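Local coordinates for enterobactin synthetase component F-related protein (Vibrio cholerae serotype O1, PDB 4OXI), which probably activates glycine with ATP as an adenylation-domain ligase, holding glycyl-adenosine-5'-phosphate in its pocket, in a lipopolysaccharide-modification pathway that confers resistance to antimicrobial peptides, at residues 96-101 / 121-126; 170-175 / 192-197. All blocks are in the same frame, centred on the assembly; numbering follows the deposited sequence.

Contact 1: 96-101 / 121-126; sequences GVQRVA and GMTYIP
This is the strand pairing of a beta-alpha-beta unit: strands 99-102 and 123-126, linked by helix 108-119, run parallel and adjacent in the parallel sheet, with 123-126 bonded on its other side to strand 216-222. Three backbone bonds set the register: T123 N to Q98 O, V100 N to T123 O and I125 N to V100 O, each 2.8 Å. The last is the most bent, with its donor tilted 22° from the carbonyl plane. R99 pairs with T123, V100 with Y124, and A101 with I125.

Just before strand 99-102 begins, Q98 sends its amide across to 121-126. CG stands anti to the backbone N (chi1 171°) and the chain folds at chi2, which swings NE2 to T123 OG1 at 2.9 Å, a bond lying in the amide plane; a weak bond from the same nitrogen reaches G121 O. R99 and T123 project side by side from the same sheet face, with R99 CG 3.9 Å from T123 CB. Farther out, water 1 accepts from R99 NE and donates to T123 OG1, while R99 NH1 bonds T143 O. On the face bearing V100, the M122 chain bends at chi3 and lays its methyl CE against V97 CG1 and V100 CG2, 3.7 Å from each, beside W92 of helix 78-95.

T123 OG1 is thus gripped by the Q98 amide, water 1 and a bond to Y216 O. With the amide and the water both donating, the hydroxyl is left to give its own proton to that carbonyl, and its rotation is probably fixed.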
ATOM      1  N   GLY A  96      16.586  12.576  18.256  1.00 22.66           N
ATOM      2  CA  GLY A  96      15.555  11.888  19.022  1.00 22.73           C
ATOM      3  C   GLY A  96      14.229  11.806  18.286  1.00 26.69           C
ATOM      4  O   GLY A  96      13.162  11.828  18.902  1.00 28.46           O
ATOM      5  N   VAL A  97      14.310  11.726  16.960  1.00 25.95           N
ATOM      6  CA  VAL A  97      13.151  11.570  16.099  1.00 26.72           C
ATOM      7  C   VAL A  97      12.788  10.105  16.051  1.00 24.10           C
ATOM      8  O   VAL A  97      13.667   9.267  15.869  1.00 27.33           O
ATOM      9  CB  VAL A  97      13.490  12.037  14.662  1.00 26.95           C
ATOM     10  CG1 VAL A  97      12.362  11.709  13.707  1.00 25.01           C
ATOM     11  CG2 VAL A  97      13.757  13.529  14.649  1.00 23.50           C
ATOM     12  N   GLN A  98      11.504   9.786  16.200  1.00 23.51           N
ATOM     13  CA  GLN A  98      11.045   8.404  16.017  1.00 22.66           C
ATOM     14  C   GLN A  98      10.172   8.262  14.767  1.00 24.27           C
ATOM     15  O   GLN A  98      10.256   7.261  14.046  1.00 24.04           O
ATOM     16  CB  GLN A  98      10.276   7.906  17.248  1.00 24.00           C
ATOM     17  CG  GLN A  98       9.576   6.548  17.018  1.00 25.30           C
ATOM     18  CD  GLN A  98      10.555   5.406  16.733  1.00 26.57           C
ATOM     19  OE1 GLN A  98      11.644   5.351  17.309  1.00 30.37           O
ATOM     20  NE2 GLN A  98      10.169   4.487  15.840  1.00 22.42           N
ATOM     21  N   ARG A  99       9.334   9.265  14.506  1.00 21.40           N
ATOM     22  CA  ARG A  99       8.412   9.210  13.377  1.00 22.39           C
ATOM     23  C   ARG A  99       8.712  10.293  12.339  1.00 23.24           C
ATOM     24  O   ARG A  99       8.818  11.477  12.675  1.00 21.39           O
ATOM     25  CB  ARG A  99       6.961   9.327  13.864  1.00 21.98           C
ATOM     26  CG  ARG A  99       6.567   8.243  14.880  1.00 22.66           C
ATOM     27  CD  ARG A  99       5.084   8.299  15.221  1.00 24.27           C
ATOM     28  NE  ARG A  99       4.685   7.163  16.045  1.00 25.22           N
ATOM     29  CZ  ARG A  99       3.465   6.998  16.545  1.00 25.69           C
ATOM     30  NH1 ARG A  99       2.516   7.886  16.293  1.00 28.38           N
ATOM     31  NH2 ARG A  99       3.194   5.950  17.299  1.00 27.74           N
ATOM     32  N   VAL A 100       8.853   9.890  11.080  1.00 20.63           N
ATOM     33  CA  VAL A 100       9.098  10.854  10.016  1.00 20.98           C
ATOM     34  C   VAL A 100       8.025  10.736   8.957  1.00 17.18           C
ATOM     35  O   VAL A 100       7.756   9.646   8.448  1.00 18.54           O
ATOM     36  CB  VAL A 100      10.463  10.628   9.342  1.00 22.28           C
ATOM     37  CG1 VAL A 100      10.693  11.676   8.248  1.00 23.67           C
ATOM     38  CG2 VAL A 100      11.557  10.722  10.358  1.00 27.58           C
ATOM     39  N   ALA A 101       7.411  11.856   8.614  1.00 20.01           N
ATOM     40  CA  ALA A 101       6.449  11.863   7.520  1.00 18.46           C
ATOM     41  C   ALA A 101       7.178  12.140   6.214  1.00 20.87           C
ATOM     42  O   ALA A 101       8.145  12.900   6.174  1.00 23.51           O
ATOM     43  CB  ALA A 101       5.377  12.885   7.754  1.00 18.82           C
ATOM     44  N   GLY A 121      15.574   1.825  12.694  1.00 25.12           N
ATOM     45  CA  GLY A 121      14.528   1.415  13.620  1.00 25.41           C
ATOM     46  C   GLY A 121      13.444   2.461  13.869  1.00 24.05           C
ATOM     47  O   GLY A 121      12.769   2.457  14.898  1.00 26.64           O
ATOM     48  N   MET A 122      13.258   3.364  12.920  1.00 25.84           N
ATOM     49  CA  MET A 122      12.251   4.406  13.085  1.00 25.33           C
ATOM     50  C   MET A 122      10.941   4.093  12.368  1.00 22.88           C
ATOM     51  O   MET A 122      10.764   2.982  11.849  1.00 23.12           O
ATOM     52  CB  MET A 122      12.847   5.748  12.688  1.00 26.84           C
ATOM     53  CG  MET A 122      13.947   6.140  13.688  1.00 30.23           C
ATOM     54  SD  MET A 122      15.007   7.428  13.075  1.00 46.14           S
ATOM     55  CE  MET A 122      13.701   8.510  12.477  1.00 37.55           C
ATOM     56  N   THR A 123      10.015   5.051  12.381  1.00 21.98           N
ATOM     57  CA  THR A 123       8.681   4.853  11.809  1.00 19.53           C
ATOM     58  C   THR A 123       8.456   5.869  10.710  1.00 21.35           C
ATOM     59  O   THR A 123       8.596   7.078  10.946  1.00 22.32           O
ATOM     60  CB  THR A 123       7.580   5.103  12.864  1.00 23.77           C
ATOM     61  OG1 THR A 123       7.899   4.408  14.076  1.00 23.04           O
ATOM     62  CG2 THR A 123       6.217   4.642  12.353  1.00 17.94           C
ATOM     63  N   TYR A 124       8.104   5.410   9.509  1.00 18.67           N
ATOM     64  CA  TYR A 124       7.808   6.368   8.457  1.00 18.87           C
ATOM     65  C   TYR A 124       6.322   6.450   8.142  1.00 18.91           C
ATOM     66  O   TYR A 124       5.581   5.478   8.299  1.00 17.95           O
ATOM     67  CB  TYR A 124       8.681   6.167   7.207  1.00 17.52           C
ATOM     68  CG  TYR A 124       8.260   5.072   6.243  1.00 19.14           C
ATOM     69  CD1 TYR A 124       7.375   5.339   5.196  1.00 17.18           C
ATOM     70  CD2 TYR A 124       8.800   3.786   6.339  1.00 18.06           C
ATOM     71  CE1 TYR A 124       7.006   4.345   4.294  1.00 17.20           C
ATOM     72  CE2 TYR A 124       8.436   2.777   5.437  1.00 16.67           C
ATOM     73  CZ  TYR A 124       7.548   3.072   4.423  1.00 18.09           C
ATOM     74  OH  TYR A 124       7.202   2.095   3.528  1.00 19.75           O
ATOM     75  N   ILE A 125       5.900   7.635   7.718  1.00 17.76           N
ATOM     76  CA  ILE A 125       4.503   7.915   7.432  1.00 18.33           C
ATOM     77  C   ILE A 125       4.399   8.571   6.057  1.00 17.84           C
ATOM     78  O   ILE A 125       4.647   9.765   5.905  1.00 18.69           O
ATOM     79  CB  ILE A 125       3.928   8.868   8.490  1.00 20.90           C
ATOM     80  CG1 ILE A 125       4.236   8.332   9.896  1.00 20.67           C
ATOM     81  CG2 ILE A 125       2.404   9.058   8.302  1.00 17.02           C
ATOM     82  CD1 ILE A 125       4.152   9.372  10.965  1.00 24.20           C
ATOM     83  N   PRO A 126       4.053   7.787   5.036  1.00 16.24           N
ATOM     84  CA  PRO A 126       4.003   8.400   3.707  1.00 18.09           C
ATOM     85  C   PRO A 126       2.772   9.289   3.571  1.00 20.39           C
ATOM     86  O   PRO A 126       1.692   8.900   4.015  1.00 22.56           O
ATOM     87  CB  PRO A 126       3.897   7.187   2.769  1.00 16.75           C
ATOM     88  CG  PRO A 126       3.277   6.105   3.589  1.00 16.43           C
ATOM     89  CD  PRO A 126       3.755   6.341   5.008  1.00 20.07           C
TER
HETATM   90  O   HOH W   1       6.469   4.909  16.227  1.00 22.83           O

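Contact 2: 170-175 / 192-197; sequences HIYALP and HTVQIT
Strands 170-173 and 190-193, the strands of a beta-alpha-beta unit linked through helix 180-185, run parallel, with Y172 opposite H192 and A173 opposite T193, but the pairing soon opens. H192 N donates to I171 O at 2.8 Å, nearly straight at 168°, whereas the next bond, A173 N to H192 O, is weak at 3.4 Å. Beyond it the backbones no longer bond directly, and water 2, on the T193 side-chain face, bridges them by donating to L174 O and accepting from T193 OG1.

H192 makes the largest contribution to the contact. Its imidazole meets that of H170 rim to rim, the planes 22° apart, and H170 ND1 and H192 NE2 share a hydrogen bond of 3.0 Å in which either nitrogen could be the donor. Y172 lies alongside on the same face of the sheet: both side chains put CG anti to the carbonyl carbon, and similar second torsions then leave the rings nearly parallel, at 11°. They are slid apart and barely overlap. H192 CD2 lies over the Y172 ring, 3.6 Å from CZ, while H192 CB is 3.5 Å from CE1 just beyond the rim, and Y172 OH stands over one face of the imidazole, toward its rim. V194 CG2 abuts the tyrosine edge at CD1, in the ring plane.

Past the strands, P175 packs its ring on the departing chain, CG 3.4 Å from V194 O and CD 4.0 Å from I196 CG1.

Strand 190-193 is an edge strand of the parallel sheet, and strand 170-173 bonds on its other flank to strand 147-149. Helix 78-95 lies over the aromatic face: Y91 OH bonds H192 ND1, W92 meets the Y172 ring edge-to-face, and Q95 touches both Y172 and H192.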
ATOM      1  N   HIS A 170       9.917  20.189  11.775  1.00 22.53           N
ATOM      2  CA  HIS A 170      11.308  19.969  11.410  1.00 23.83           C
ATOM      3  C   HIS A 170      11.396  19.339  10.027  1.00 24.17           C
ATOM      4  O   HIS A 170      10.941  18.204   9.802  1.00 23.41           O
ATOM      5  CB  HIS A 170      11.996  19.132  12.480  1.00 22.76           C
ATOM      6  CG  HIS A 170      12.128  19.851  13.787  1.00 26.95           C
ATOM      7  ND1 HIS A 170      13.278  20.522  14.154  1.00 23.86           N
ATOM      8  CD2 HIS A 170      11.238  20.046  14.792  1.00 22.10           C
ATOM      9  CE1 HIS A 170      13.094  21.083  15.337  1.00 24.36           C
ATOM     10  NE2 HIS A 170      11.870  20.802  15.748  1.00 26.18           N
ATOM     11  N   ILE A 171      11.956  20.112   9.101  1.00 23.72           N
ATOM     12  CA  ILE A 171      11.945  19.792   7.686  1.00 19.75           C
ATOM     13  C   ILE A 171      13.299  19.230   7.280  1.00 24.38           C
ATOM     14  O   ILE A 171      14.333  19.845   7.557  1.00 21.85           O
ATOM     15  CB  ILE A 171      11.687  21.056   6.871  1.00 23.45           C
ATOM     16  CG1 ILE A 171      10.459  21.789   7.408  1.00 19.87           C
ATOM     17  CG2 ILE A 171      11.533  20.730   5.395  1.00 21.46           C
ATOM     18  CD1 ILE A 171       9.188  20.969   7.370  1.00 25.26           C
ATOM     19  N   TYR A 172      13.301  18.063   6.629  1.00 20.90           N
ATOM     20  CA  TYR A 172      14.549  17.442   6.226  1.00 20.44           C
ATOM     21  C   TYR A 172      14.646  17.374   4.720  1.00 21.29           C
ATOM     22  O   TYR A 172      13.646  17.152   4.043  1.00 22.84           O
ATOM     23  CB  TYR A 172      14.687  16.046   6.837  1.00 21.37           C
ATOM     24  CG  TYR A 172      14.907  16.097   8.325  1.00 22.89           C
ATOM     25  CD1 TYR A 172      16.190  16.086   8.857  1.00 25.93           C
ATOM     26  CD2 TYR A 172      13.834  16.188   9.203  1.00 22.98           C
ATOM     27  CE1 TYR A 172      16.399  16.154  10.226  1.00 20.16           C
ATOM     28  CE2 TYR A 172      14.035  16.253  10.566  1.00 26.37           C
ATOM     29  CZ  TYR A 172      15.318  16.241  11.068  1.00 22.57           C
ATOM     30  OH  TYR A 172      15.510  16.301  12.433  1.00 24.95           O
ATOM     31  N   ALA A 173      15.848  17.561   4.190  1.00 22.80           N
ATOM     32  CA  ALA A 173      16.063  17.452   2.750  1.00 22.53           C
ATOM     33  C   ALA A 173      17.514  17.094   2.464  1.00 26.01           C
ATOM     34  O   ALA A 173      18.395  17.385   3.271  1.00 29.19           O
ATOM     35  CB  ALA A 173      15.685  18.756   2.062  1.00 20.39           C
ATOM     36  N   LEU A 174      17.759  16.446   1.326  1.00 26.65           N
ATOM     37  CA  LEU A 174      19.125  16.173   0.883  1.00 29.49           C
ATOM     38  C   LEU A 174      19.785  17.492   0.430  1.00 29.28           C
ATOM     39  O   LEU A 174      19.083  18.470   0.167  1.00 29.04           O
ATOM     40  CB  LEU A 174      19.107  15.127  -0.235  1.00 30.79           C
ATOM     41  CG  LEU A 174      18.484  13.785   0.164  1.00 31.98           C
ATOM     42  CD1 LEU A 174      18.247  12.914  -1.060  1.00 27.32           C
ATOM     43  CD2 LEU A 174      19.352  13.059   1.186  1.00 25.99           C
ATOM     44  N   PRO A 175      21.132  17.536   0.374  1.00 29.52           N
ATOM     45  CA  PRO A 175      21.830  18.810   0.142  1.00 33.87           C
ATOM     46  C   PRO A 175      21.558  19.474  -1.205  1.00 32.71           C
ATOM     47  O   PRO A 175      21.894  20.645  -1.365  1.00 37.28           O
ATOM     48  CB  PRO A 175      23.311  18.422   0.230  1.00 31.35           C
ATOM     49  CG  PRO A 175      23.334  17.234   1.098  1.00 30.69           C
ATOM     50  CD  PRO A 175      22.080  16.465   0.729  1.00 31.09           C
ATOM     51  N   HIS A 192      16.521  21.383   8.303  1.00 21.87           N
ATOM     52  CA  HIS A 192      17.734  20.627   8.541  1.00 25.72           C
ATOM     53  C   HIS A 192      18.285  20.143   7.205  1.00 30.42           C
ATOM     54  O   HIS A 192      17.688  19.270   6.549  1.00 33.11           O
ATOM     55  CB  HIS A 192      17.453  19.403   9.429  1.00 21.63           C
ATOM     56  CG  HIS A 192      16.971  19.728  10.816  1.00 23.93           C
ATOM     57  ND1 HIS A 192      17.828  19.995  11.866  1.00 23.96           N
ATOM     58  CD2 HIS A 192      15.719  19.759  11.341  1.00 24.27           C
ATOM     59  CE1 HIS A 192      17.126  20.208  12.965  1.00 24.60           C
ATOM     60  NE2 HIS A 192      15.844  20.073  12.674  1.00 23.95           N
ATOM     61  N   THR A 193      19.416  20.687   6.785  1.00 32.48           N
ATOM     62  CA  THR A 193      20.099  20.080   5.651  1.00 37.00           C
ATOM     63  C   THR A 193      21.062  19.041   6.201  1.00 32.22           C
ATOM     64  O   THR A 193      21.916  19.349   7.032  1.00 41.37           O
ATOM     65  CB  THR A 193      20.828  21.103   4.774  1.00 37.82           C
ATOM     66  OG1 THR A 193      19.877  22.046   4.265  1.00 40.94           O
ATOM     67  CG2 THR A 193      21.508  20.401   3.605  1.00 35.56           C
ATOM     68  N   VAL A 194      20.893  17.798   5.770  1.00 35.64           N
ATOM     69  CA  VAL A 194      21.714  16.710   6.281  1.00 33.41           C
ATOM     70  C   VAL A 194      22.794  16.398   5.259  1.00 30.18           C
ATOM     71  O   VAL A 194      22.489  16.019   4.135  1.00 32.87           O
ATOM     72  CB  VAL A 194      20.880  15.443   6.548  1.00 28.25           C
ATOM     73  CG1 VAL A 194      21.757  14.350   7.131  1.00 24.68           C
ATOM     74  CG2 VAL A 194      19.721  15.755   7.494  1.00 26.34           C
ATOM     75  N   GLN A 195      24.052  16.582   5.643  1.00 27.77           N
ATOM     76  CA  GLN A 195      25.151  16.261   4.748  1.00 33.34           C
ATOM     77  C   GLN A 195      25.243  14.753   4.561  1.00 30.65           C
ATOM     78  O   GLN A 195      24.904  13.981   5.463  1.00 32.48           O
ATOM     79  CB  GLN A 195      26.476  16.845   5.266  1.00 34.02           C
ATOM     80  CG  GLN A 195      26.527  18.392   5.262  1.00 28.97           C
ATOM     81  CD  GLN A 195      26.100  19.004   3.923  1.00 39.78           C
ATOM     82  OE1 GLN A 195      26.398  18.468   2.851  1.00 44.02           O
ATOM     83  NE2 GLN A 195      25.393  20.130   3.984  1.00 42.53           N
ATOM     84  N   ILE A 196      25.668  14.335   3.378  1.00 28.30           N
ATOM     85  CA  ILE A 196      25.829  12.924   3.090  1.00 30.91           C
ATOM     86  C   ILE A 196      27.264  12.541   3.413  1.00 33.97           C
ATOM     87  O   ILE A 196      28.189  13.034   2.796  1.00 39.85           O
ATOM     88  CB  ILE A 196      25.528  12.610   1.611  1.00 32.38           C
ATOM     89  CG1 ILE A 196      24.108  13.029   1.244  1.00 37.51           C
ATOM     90  CG2 ILE A 196      25.692  11.131   1.318  1.00 30.60           C
ATOM     91  CD1 ILE A 196      23.817  12.882  -0.246  1.00 44.98           C
ATOM     92  N   THR A 197      27.431  11.668   4.398  1.00 37.11           N
ATOM     93  CA  THR A 197      28.736  11.192   4.830  1.00 38.02           C
ATOM     94  C   THR A 197      28.906   9.809   4.234  1.00 36.54           C
ATOM     95  O   THR A 197      27.926   9.090   4.072  1.00 35.38           O
ATOM     96  CB  THR A 197      28.760  11.028   6.370  1.00 38.91           C
ATOM     97  OG1 THR A 197      28.284  12.225   6.993  1.00 44.37           O
ATOM     98  CG2 THR A 197      30.164  10.717   6.878  1.00 48.03           C
TER
HETATM   99  O   HOH W   2      18.854  21.108   1.632  1.00 35.58           O

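Overall arrangement
Both contacts belong to the same sheet. Strand 147-149 lies between the inner partners 99-102 and 170-173, and Y124 bonds on to A217 and I219 of strand 216-222. The centres of the two contacts lie about 15 Å apart. Helix 78-95 spans the two, with W92 packing on the M122 side of contact 1 and on Y172 of contact 2. They also meet directly, V97 CG2 lying 4.0 Å from Y172 OH. Contact 1 is the more buried and nearer the ligand: the Y124 side chain is about 12 Å from glycyl-adenosine-5'-phosphate, so contact 1 is not part of the pocket's direct lining. Contact 2 forms the sheet's partly exposed far edge.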